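Local coordinates for protein Dye-decolorizing peroxidase Tfu_3078 (Thermobifida fusca, PDB 5FW4) that uses a non-covalently bound heme b and hydrogen peroxide to oxidise many compounds, anthraquinone dyes above all, though its physiological substrate is not known, at residues A[112-115]-A[116-120]; A[148-151]-A[152-156]; A[332-335]-A[336-339]. All blocks are in the same frame, centred on the assembly; numbering follows the deposited sequence.

Contact 1 (A[112-115]-A[116-120]); sequences TELA and ARLHE
Leu114 and Leu118, one helical turn apart, make the apolar part of this contact, and together with His119 and Ala115 they illustrate how a single turn of helix can serve two sides at once. CD1 of Leu118 comes to 3.7 Å from CG of Leu114, while CD1 of Leu114 lies against CG of Leu118, the two branched ends crossing at a slant. The torsions explain the meeting: Leu114 carries CG opposite its backbone N (chi1 -177°), whereas Leu118 turns CG beside its own N.

The polar framework is alpha-helical. Leu118 N reaches Leu114 O at 2.9 Å, and Arg117 N reaches Glu113 O at 3.2 Å; the bond from His119 N to Ala115 O is weak, its N-H angle only 130°.

A carbonyl-to-ring contact adds to this. Ala115 O sits over one face of the His119 imidazole, 2.9 Å from ND1, too far off line for a hydrogen bond, while NE2 is bonded to Val142 N. An alanine in place of His119 is likely to leave Val142 N without this partner and Ala115 O without the ring that covers it.

At the surface Arg117 makes a salt bridge with Glu121. Within the N-terminal ferredoxin-like half, this end of helix 97-120 packs its leucines against helices 123-126 and 193-205, and His119 ties it to strand 141-146.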
# COMPACT_ATOMS: atom_id res chain seq x y z
N THR A 112 20.90 13.95 1.72
CA THR A 112 21.77 13.56 2.81
C THR A 112 21.38 14.29 4.08
O THR A 112 21.24 13.69 5.13
CB THR A 112 23.27 13.80 2.50
OG1 THR A 112 23.69 12.98 1.39
CG2 THR A 112 24.14 13.46 3.73
N GLU A 113 21.21 15.60 3.96
CA GLU A 113 20.93 16.41 5.11
C GLU A 113 19.56 16.11 5.68
O GLU A 113 19.39 16.08 6.90
CB GLU A 113 21.10 17.91 4.76
CG GLU A 113 22.54 18.24 4.41
CD GLU A 113 22.78 19.72 4.10
OE1 GLU A 113 21.87 20.57 4.21
OE2 GLU A 113 23.93 20.03 3.73
N LEU A 114 18.59 15.85 4.81
CA LEU A 114 17.26 15.50 5.27
C LEU A 114 17.21 14.07 5.84
O LEU A 114 16.59 13.86 6.87
CB LEU A 114 16.20 15.65 4.18
CG LEU A 114 14.78 15.36 4.66
CD1 LEU A 114 14.41 16.21 5.88
CD2 LEU A 114 13.77 15.59 3.53
N ALA A 115 17.89 13.11 5.21
CA ALA A 115 17.99 11.78 5.82
C ALA A 115 18.59 11.87 7.24
O ALA A 115 18.17 11.13 8.16
CB ALA A 115 18.83 10.85 4.97
N ALA A 116 19.56 12.77 7.43
CA ALA A 116 20.13 13.00 8.77
C ALA A 116 19.05 13.41 9.77
O ALA A 116 18.98 12.86 10.84
CB ALA A 116 21.25 14.04 8.73
N ARG A 117 18.23 14.38 9.40
CA ARG A 117 17.22 14.87 10.30
C ARG A 117 16.19 13.81 10.58
O ARG A 117 15.80 13.63 11.74
CB ARG A 117 16.54 16.11 9.74
CG ARG A 117 17.50 17.25 9.55
CD ARG A 117 16.73 18.51 9.25
NE ARG A 117 15.94 18.87 10.41
CZ ARG A 117 14.99 19.80 10.41
NH1 ARG A 117 14.66 20.47 9.30
NH2 ARG A 117 14.34 20.05 11.54
N LEU A 118 15.80 13.08 9.53
CA LEU A 118 14.71 12.11 9.61
C LEU A 118 15.07 10.89 10.43
O LEU A 118 14.20 10.13 10.87
CB LEU A 118 14.24 11.67 8.21
CG LEU A 118 13.47 12.73 7.39
CD1 LEU A 118 13.24 12.26 5.97
CD2 LEU A 118 12.12 13.10 7.99
N HIS A 119 16.36 10.69 10.65
CA HIS A 119 16.80 9.60 11.50
C HIS A 119 16.76 9.96 12.97
O HIS A 119 16.69 9.08 13.80
CB HIS A 119 18.20 9.17 11.11
CG HIS A 119 18.26 8.51 9.77
ND1 HIS A 119 19.35 8.64 8.93
CD2 HIS A 119 17.37 7.73 9.12
CE1 HIS A 119 19.13 7.96 7.82
NE2 HIS A 119 17.93 7.40 7.91
N GLU A 120 16.81 11.25 13.29
CA GLU A 120 16.75 11.70 14.67
C GLU A 120 15.40 12.35 14.99
O GLU A 120 15.03 12.45 16.15
CB GLU A 120 17.90 12.68 14.97
CG GLU A 120 19.27 12.32 14.39
CD GLU A 120 20.01 11.18 15.12
OE1 GLU A 120 19.39 10.47 15.95
OE2 GLU A 120 21.21 10.99 14.85

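Contact 2 (A[148-151]-A[152-156]); sequences GSLL and SAIDA
From Ser149 to Ala156 the helix makes a last turn and ends, with Ala153 N bonded to Ser149 O at 3.0 Å (N-H angle 171°), Ile154 N to Leu150 O, and finally Ala156 N to Leu151 O at 2.8 Å. That last bond steps back five residues and, with Asp155 N to Ser152 O, completes a Schellman motif whose C-prime residue is Asp155, at positive phi (62°).

Ile154 lays its CG1 branch over the carbonyl oxygen of Leu150, 3.3 Å away, because CG1 stands between the backbone N and the carbonyl carbon (chi1 69°). Its CG2 branch comes to 3.6 Å from the same oxygen and only loosely meets CD1 of Leu150, at 4.4 Å. Leu151 makes its contact further on: its CB, CG and CD2 lie alongside the carbonyl oxygen of Ala156, with CB and CD2 each 3.8 Å from it, where the chain folds back past the helix end. Leu150 and Ala153 both reach Leu89 of strand 81-89, and Ile154 rests on Ala100 of helix 97-120.

Chemically, the contact is chiefly a matter of backbone polarity under an apolar cover. The Schellman reversal brings Ala156 N to Leu151 O by a short, nearly straight bond, while hydrocarbon branches shield neighbouring carbonyls. The serine hydroxyls find partners beyond the turn, Ser149 in Asp183 and Ser152 in Glu157.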
# COMPACT_ATOMS: atom_id res chain seq x y z
N GLY A 148 24.28 4.17 -12.49
CA GLY A 148 25.30 4.36 -13.51
C GLY A 148 24.92 5.43 -14.53
O GLY A 148 25.79 6.14 -15.01
N SER A 149 23.62 5.57 -14.83
CA SER A 149 23.17 6.63 -15.74
C SER A 149 23.50 8.04 -15.24
O SER A 149 23.67 8.97 -16.04
CB SER A 149 21.67 6.50 -16.10
OG SER A 149 20.79 6.64 -15.00
N LEU A 150 23.62 8.22 -13.93
CA LEU A 150 24.04 9.52 -13.39
C LEU A 150 25.46 9.87 -13.88
O LEU A 150 25.77 11.04 -14.20
CB LEU A 150 24.00 9.54 -11.86
CG LEU A 150 24.36 10.95 -11.33
CD1 LEU A 150 23.22 11.91 -11.64
CD2 LEU A 150 24.71 10.98 -9.86
N LEU A 151 26.32 8.86 -13.92
CA LEU A 151 27.70 9.06 -14.32
C LEU A 151 27.74 9.48 -15.78
O LEU A 151 28.51 10.36 -16.15
CB LEU A 151 28.57 7.81 -14.04
CG LEU A 151 29.00 7.61 -12.56
CD1 LEU A 151 27.85 7.39 -11.61
CD2 LEU A 151 29.95 6.44 -12.41
N SER A 152 26.89 8.89 -16.59
CA SER A 152 26.78 9.33 -17.96
C SER A 152 26.38 10.81 -18.02
O SER A 152 27.05 11.60 -18.64
CB SER A 152 25.78 8.47 -18.73
OG SER A 152 26.16 7.11 -18.63
N ALA A 153 25.29 11.18 -17.36
CA ALA A 153 24.83 12.57 -17.40
C ALA A 153 25.89 13.57 -17.01
O ALA A 153 25.97 14.62 -17.62
CB ALA A 153 23.62 12.75 -16.50
N ILE A 154 26.67 13.27 -15.98
CA ILE A 154 27.65 14.24 -15.49
C ILE A 154 29.04 14.07 -16.15
O ILE A 154 30.00 14.74 -15.77
CB ILE A 154 27.70 14.26 -13.93
CG1 ILE A 154 28.28 12.96 -13.35
CG2 ILE A 154 26.30 14.53 -13.38
CD1 ILE A 154 28.72 13.10 -11.92
N ASP A 155 29.10 13.21 -17.16
CA ASP A 155 30.30 12.98 -17.96
C ASP A 155 31.41 12.44 -17.06
O ASP A 155 32.53 12.93 -17.07
CB ASP A 155 30.72 14.28 -18.69
CG ASP A 155 31.94 14.10 -19.60
OD1 ASP A 155 32.18 12.98 -20.10
OD2 ASP A 155 32.66 15.10 -19.82
N ALA A 156 31.08 11.43 -16.27
CA ALA A 156 32.01 10.89 -15.29
C ALA A 156 32.14 9.38 -15.42
O ALA A 156 32.21 8.68 -14.42
CB ALA A 156 31.56 11.26 -13.88

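Contact 3 (A[332-335]-A[336-339]); sequences LIPE and NAHV. With HEM (protoporphyrin IX containing Fe), chain C.
Ile333 and Ala337 face each other across a tight turn, CG2 of the isoleucine 3.6 Å from CB of the alanine. The branch is set there by its torsion, since CG2 lies opposite the backbone N while CG1 stays beside it. The same CG2 makes a looser contact with CG2 of Val339, so one methyl touches both residues. The Pro334 ring comes up beside Ala337, its CB and CD each 4.1 Å from the alanine methyl, and its CB also meets ND2 of Asn336 at 3.7 Å.

These contacts sit on a type I beta turn from Pro334 to Ala337. Its closing bond, Ala337 N to Pro334 O, is 3.0 Å long, and the donor stands above the carbonyl plane, well away from the lone-pair directions. The same oxygen and that of Ile333 also accept bonds from the guanidinium of Arg340.

Beyond the turn His338, first residue of helix 338-342 after the N-cap Ala337, points away toward the heme, while Val339 divides its methyls between Ile333 and the heme. With CG anti to the backbone N (chi1 -179°) the imidazole reaches out, and NE2 coordinates the iron at 2.2 Å; the other ring nitrogen, ND1, is bonded to Asp398 OD2. Val339 sets CG1 3.7 Å from CAA, at the root of a heme propionate. A histidine on the iron backed by an aspartate is the proximal arrangement familiar from heme peroxidases.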
# COMPACT_ATOMS: atom_id res chain seq x y z
N LEU A 332 15.65 -35.44 -2.92
CA LEU A 332 14.73 -34.84 -1.96
C LEU A 332 14.36 -33.39 -2.33
O LEU A 332 13.19 -33.05 -2.41
CB LEU A 332 15.31 -34.87 -0.54
CG LEU A 332 14.57 -35.72 0.51
CD1 LEU A 332 15.13 -35.45 1.90
CD2 LEU A 332 13.07 -35.47 0.50
N ILE A 333 15.38 -32.58 -2.55
CA ILE A 333 15.24 -31.25 -3.13
C ILE A 333 15.33 -31.39 -4.66
O ILE A 333 16.38 -31.80 -5.16
CB ILE A 333 16.36 -30.30 -2.68
CG1 ILE A 333 16.55 -30.33 -1.16
CG2 ILE A 333 16.08 -28.90 -3.20
CD1 ILE A 333 15.28 -30.23 -0.36
N PRO A 334 14.24 -31.08 -5.40
CA PRO A 334 14.24 -31.26 -6.85
C PRO A 334 15.42 -30.66 -7.60
O PRO A 334 15.99 -29.64 -7.17
CB PRO A 334 12.92 -30.62 -7.27
CG PRO A 334 12.01 -30.90 -6.13
CD PRO A 334 12.88 -30.81 -4.90
N GLU A 335 15.75 -31.24 -8.76
CA GLU A 335 16.87 -30.73 -9.52
C GLU A 335 16.66 -29.28 -9.92
O GLU A 335 17.62 -28.55 -10.09
CB GLU A 335 17.13 -31.48 -10.80
CG GLU A 335 17.57 -32.90 -10.54
CD GLU A 335 16.40 -33.82 -10.28
OE1 GLU A 335 15.34 -33.31 -9.82
OE2 GLU A 335 16.57 -35.07 -10.52
N ASN A 336 15.41 -28.92 -10.16
CA ASN A 336 15.13 -27.55 -10.59
C ASN A 336 14.59 -26.69 -9.47
O ASN A 336 13.95 -25.71 -9.76
CB ASN A 336 14.19 -27.52 -11.81
CG ASN A 336 12.80 -28.07 -11.53
OD1 ASN A 336 11.97 -28.08 -12.44
ND2 ASN A 336 12.52 -28.52 -10.31
N ALA A 337 14.85 -27.06 -8.21
CA ALA A 337 14.29 -26.32 -7.09
C ALA A 337 15.02 -25.02 -6.97
O ALA A 337 16.23 -24.96 -7.16
CB ALA A 337 14.41 -27.08 -5.78
N HIS A 338 14.26 -23.99 -6.63
CA HIS A 338 14.79 -22.68 -6.51
C HIS A 338 16.04 -22.62 -5.62
O HIS A 338 17.09 -22.18 -6.06
CB HIS A 338 13.69 -21.80 -5.95
CG HIS A 338 14.09 -20.38 -5.78
ND1 HIS A 338 14.35 -19.54 -6.84
CD2 HIS A 338 14.24 -19.63 -4.66
CE1 HIS A 338 14.67 -18.34 -6.38
NE2 HIS A 338 14.62 -18.38 -5.07
N VAL A 339 15.91 -23.06 -4.38
CA VAL A 339 17.03 -23.02 -3.43
C VAL A 339 18.22 -23.89 -3.86
O VAL A 339 19.36 -23.62 -3.47
CB VAL A 339 16.60 -23.37 -1.98
CG1 VAL A 339 15.37 -22.59 -1.57
CG2 VAL A 339 16.35 -24.86 -1.81
CHA HEM C . 15.88 -18.44 -1.36
CHB HEM C . 11.50 -17.13 -2.97
CHC HEM C . 13.63 -14.65 -6.54
CHD HEM C . 18.00 -15.75 -4.77
C1A HEM C . 14.52 -18.28 -1.50
C2A HEM C . 13.57 -18.92 -0.67
C3A HEM C . 12.35 -18.57 -1.14
C4A HEM C . 12.52 -17.72 -2.24
CMA HEM C . 11.04 -18.96 -0.58
CAA HEM C . 13.87 -19.86 0.47
CBA HEM C . 13.97 -19.16 1.82
CGA HEM C . 15.23 -18.35 1.92
O1A HEM C . 15.14 -17.09 1.86
O2A HEM C . 16.34 -18.93 2.07
C1B HEM C . 11.73 -16.33 -4.10
C2B HEM C . 10.69 -15.76 -4.88
C3B HEM C . 11.27 -15.05 -5.89
C4B HEM C . 12.71 -15.20 -5.69
CMB HEM C . 9.22 -15.90 -4.60
CAB HEM C . 10.68 -14.21 -6.95
CBB HEM C . 9.41 -13.84 -6.98
C1C HEM C . 14.99 -14.73 -6.38
C2C HEM C . 15.91 -14.11 -7.20
C3C HEM C . 17.16 -14.41 -6.68
C4C HEM C . 16.98 -15.23 -5.54
CMC HEM C . 15.50 -13.27 -8.39
CAC HEM C . 18.51 -14.11 -7.12
CBC HEM C . 18.80 -13.78 -8.34
C1D HEM C . 17.71 -16.58 -3.68
C2D HEM C . 18.79 -17.17 -2.87
C3D HEM C . 18.19 -17.93 -1.93
C4D HEM C . 16.75 -17.80 -2.19
CMD HEM C . 20.28 -16.96 -3.02
CAD HEM C . 18.89 -18.72 -0.84
CBD HEM C . 19.36 -20.05 -1.43
CGD HEM C . 20.20 -20.81 -0.42
O1D HEM C . 21.39 -20.53 -0.21
O2D HEM C . 19.65 -21.72 0.23
NA HEM C . 13.86 -17.55 -2.47
NB HEM C . 12.90 -15.97 -4.62
NC HEM C . 15.66 -15.43 -5.41
ND HEM C . 16.48 -16.98 -3.25
FE HEM C . 14.76 -16.55 -3.94

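How the contacts relate
Followed from the N terminus, the three contacts come in series, none nesting in or crossing another, and each closes only a few residues of chain. Contact 1 lies near the end of helix 97-120, and contact 2 ends the short helix 148-153 that follows strand 141-146. Both belong to the N-terminal half, where helix 97-120 links them: its early turns touch contact 2 and its late turns form contact 1, the nearest atoms of contacts 1 and 2 being about 11 Å apart. Contact 3 lies in the C-terminal half, leading into helix 338-342 at the heme, its nearest atoms about 29 Å from contact 1 and 25 Å from contact 2.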